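Local coordinates for DNA-binding protein Sso10a-2 (Sulfolobus solfataricus, PDB 4HW0) that binds DNA, probably through its winged-helix domain, dimerises through an antiparallel coiled coil and probably contributes to chromatin compaction and organisation, at residues A[94-97]-A[98-102]. Sequence-based numbering, arbitrary orientation.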
ATOM      1  N   LYS A  94     -12.995   0.495  -1.340  1.00 31.85           N
ATOM      2  CA  LYS A  94     -13.949   1.409  -1.971  1.00 33.19           C
ATOM      3  C   LYS A  94     -14.041   1.207  -3.481  1.00 29.94           C
ATOM      4  O   LYS A  94     -15.100   1.309  -4.074  1.00 30.91           O
ATOM      5  CB  LYS A  94     -13.607   2.881  -1.716  1.00 36.99           C
ATOM      6  CG  LYS A  94     -13.813   3.385  -0.323  1.00 42.57           C
ATOM      7  CD  LYS A  94     -13.735   4.930  -0.338  1.00 49.01           C
ATOM      8  CE  LYS A  94     -15.136   5.559  -0.515  1.00 53.91           C
ATOM      9  NZ  LYS A  94     -15.049   7.054  -0.378  1.00 54.91           N
ATOM     10  N   VAL A  95     -12.913   0.915  -4.108  1.00 27.42           N
ATOM     11  CA  VAL A  95     -12.930   0.558  -5.530  1.00 27.17           C
ATOM     12  C   VAL A  95     -13.701  -0.743  -5.740  1.00 27.51           C
ATOM     13  O   VAL A  95     -14.582  -0.865  -6.582  1.00 27.87           O
ATOM     14  CB  VAL A  95     -11.492   0.372  -6.053  1.00 26.24           C
ATOM     15  CG1 VAL A  95     -11.516  -0.170  -7.469  1.00 26.89           C
ATOM     16  CG2 VAL A  95     -10.753   1.686  -5.952  1.00 26.42           C
ATOM     17  N   SER A  96     -13.375  -1.725  -4.925  1.00 28.38           N
ATOM     18  CA  SER A  96     -14.004  -3.028  -5.065  1.00 30.32           C
ATOM     19  C   SER A  96     -15.554  -2.955  -4.982  1.00 31.66           C
ATOM     20  O   SER A  96     -16.276  -3.659  -5.690  1.00 30.72           O
ATOM     21  CB  SER A  96     -13.344  -4.033  -4.066  1.00 30.93           C
ATOM     22  OG  SER A  96     -13.859  -5.342  -4.277  1.00 32.31           O
ATOM     23  N   GLU A  97     -16.072  -2.140  -4.053  1.00 32.56           N
ATOM     24  CA  GLU A  97     -17.500  -1.935  -3.930  1.00 34.25           C
ATOM     25  C   GLU A  97     -18.149  -1.532  -5.219  1.00 31.58           C
ATOM     26  O   GLU A  97     -19.322  -1.801  -5.434  1.00 31.01           O
ATOM     27  CB  GLU A  97     -17.824  -0.832  -2.891  1.00 39.30           C
ATOM     28  CG  GLU A  97     -17.656  -1.169  -1.415  1.00 45.51           C
ATOM     29  CD  GLU A  97     -17.696   0.120  -0.506  1.00 51.14           C
ATOM     30  OE1 GLU A  97     -18.180   1.252  -0.932  1.00 55.23           O
ATOM     31  OE2 GLU A  97     -17.198   0.005   0.645  1.00 54.66           O
ATOM     32  N   LEU A  98     -17.427  -0.790  -6.066  1.00 29.57           N
ATOM     33  CA  LEU A  98     -17.964  -0.342  -7.331  1.00 29.95           C
ATOM     34  C   LEU A  98     -17.822  -1.376  -8.454  1.00 30.43           C
ATOM     35  O   LEU A  98     -18.324  -1.168  -9.540  1.00 31.21           O
ATOM     36  CB  LEU A  98     -17.290   0.969  -7.765  1.00 30.35           C
ATOM     37  CG  LEU A  98     -17.734   2.179  -6.954  1.00 31.13           C
ATOM     38  CD1 LEU A  98     -16.768   3.316  -7.053  1.00 33.37           C
ATOM     39  CD2 LEU A  98     -19.043   2.648  -7.489  1.00 33.11           C
ATOM     40  N   LEU A  99     -17.129  -2.468  -8.178  1.00 29.69           N
ATOM     41  CA  LEU A  99     -16.917  -3.526  -9.187  1.00 30.09           C
ATOM     42  C   LEU A  99     -17.855  -4.757  -9.046  1.00 32.35           C
ATOM     43  O   LEU A  99     -17.455  -5.864  -9.218  1.00 31.97           O
ATOM     44  CB  LEU A  99     -15.450  -3.922  -9.089  1.00 29.26           C
ATOM     45  CG  LEU A  99     -14.500  -2.788  -9.533  1.00 28.32           C
ATOM     46  CD1 LEU A  99     -13.074  -3.314  -9.373  1.00 28.14           C
ATOM     47  CD2 LEU A  99     -14.840  -2.375 -10.940  1.00 28.81           C
ATOM     48  N   ARG A 100     -19.122  -4.477  -8.792  1.00 34.93           N
ATOM     49  CA  ARG A 100     -20.157  -5.489  -8.636  1.00 37.67           C
ATOM     50  C   ARG A 100     -21.160  -5.205  -9.613  1.00 38.84           C
ATOM     51  O   ARG A 100     -21.195  -4.138 -10.196  1.00 38.98           O
ATOM     52  CB  ARG A 100     -20.758  -5.556  -7.225  1.00 39.30           C
ATOM     53  CG  ARG A 100     -19.747  -6.142  -6.261  1.00 41.63           C
ATOM     54  CD  ARG A 100     -20.067  -6.078  -4.800  1.00 45.21           C
ATOM     55  NE  ARG A 100     -19.261  -7.001  -3.974  1.00 47.81           N
ATOM     56  CZ  ARG A 100     -17.975  -6.881  -3.645  1.00 49.36           C
ATOM     57  NH1 ARG A 100     -17.249  -5.867  -4.079  1.00 52.02           N
ATOM     58  NH2 ARG A 100     -17.371  -7.810  -2.878  1.00 49.93           N
ATOM     59  N   THR A 101     -21.954  -6.220  -9.871  1.00 42.17           N
ATOM     60  CA  THR A 101     -23.136  -6.081 -10.666  1.00 45.37           C
ATOM     61  C   THR A 101     -24.088  -7.212 -10.335  1.00 49.30           C
ATOM     62  O   THR A 101     -23.624  -8.324 -10.091  1.00 48.85           O
ATOM     63  CB  THR A 101     -22.832  -6.255 -12.135  1.00 45.58           C
ATOM     64  OG1 THR A 101     -24.067  -6.140 -12.820  1.00 46.30           O
ATOM     65  CG2 THR A 101     -22.180  -7.650 -12.451  1.00 45.32           C
ATOM     66  N   ASP A 102     -25.397  -6.918 -10.356  1.00 56.60           N
ATOM     67  CA  ASP A 102     -26.520  -7.955 -10.289  1.00 64.29           C
ATOM     68  C   ASP A 102     -27.319  -8.152 -11.622  1.00 66.17           C
ATOM     69  O   ASP A 102     -28.349  -8.857 -11.650  1.00 61.50           O
ATOM     70  CB  ASP A 102     -27.493  -7.688  -9.094  1.00 68.13           C
ATOM     71  CG  ASP A 102     -27.886  -6.182  -8.956  1.00 73.61           C
ATOM     72  OD1 ASP A 102     -28.396  -5.620  -9.978  1.00 75.73           O
ATOM     73  OD2 ASP A 102     -27.633  -5.571  -7.854  1.00 64.89           O
TER
HETATM   74  O   HOH W   1     -20.800  -2.190  -7.601  1.00 28.20           O
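The backbone of V95 and S96 hands over to L98 and L99 through i to i+3 hydrogen bonds, L98 N to V95 O at 2.9 Å and L99 N to S96 O at 2.9 Å, as the chain leaves the C-terminal end of the long helix 69-98, which forms the two-stranded antiparallel coiled coil of this winged-helix protein. The first is bent, with an N-H...O angle of 136°, and the i to i+3 pairing marks a tightening of the last turn toward 3-10 spacing. A water bridges the end of the turn, donating to E97 O at 2.7 Å and accepting from R100 N at 3.1 Å.

On one flank V95 and L99 lie side by side and point the same way, V95 CG1 meeting L99 CD1 at 4.0 Å. With CG anti to its carbonyl carbon (chi1 -67°), L99 also rests its CG against V95 O. The helix end is packed against the second subunit: V95 lies on M11 and L99 on V51 of that subunit, both in its globular part, while K94 and L98 lie against H77 of its long helix.

R100 runs extended from CG to NE, then turns about CD-NE (chi4 73°) to bring NH1 to S96. It presents the edge of the guanidinium to the S96 carbonyl, consistent with a positive group drawn to the negative end of the helix dipole. R100 NH1 sits 2.9 Å from S96 O. The same R100 NH1 gives a weak hydrogen bond, 3.4 Å long, to S96 OG.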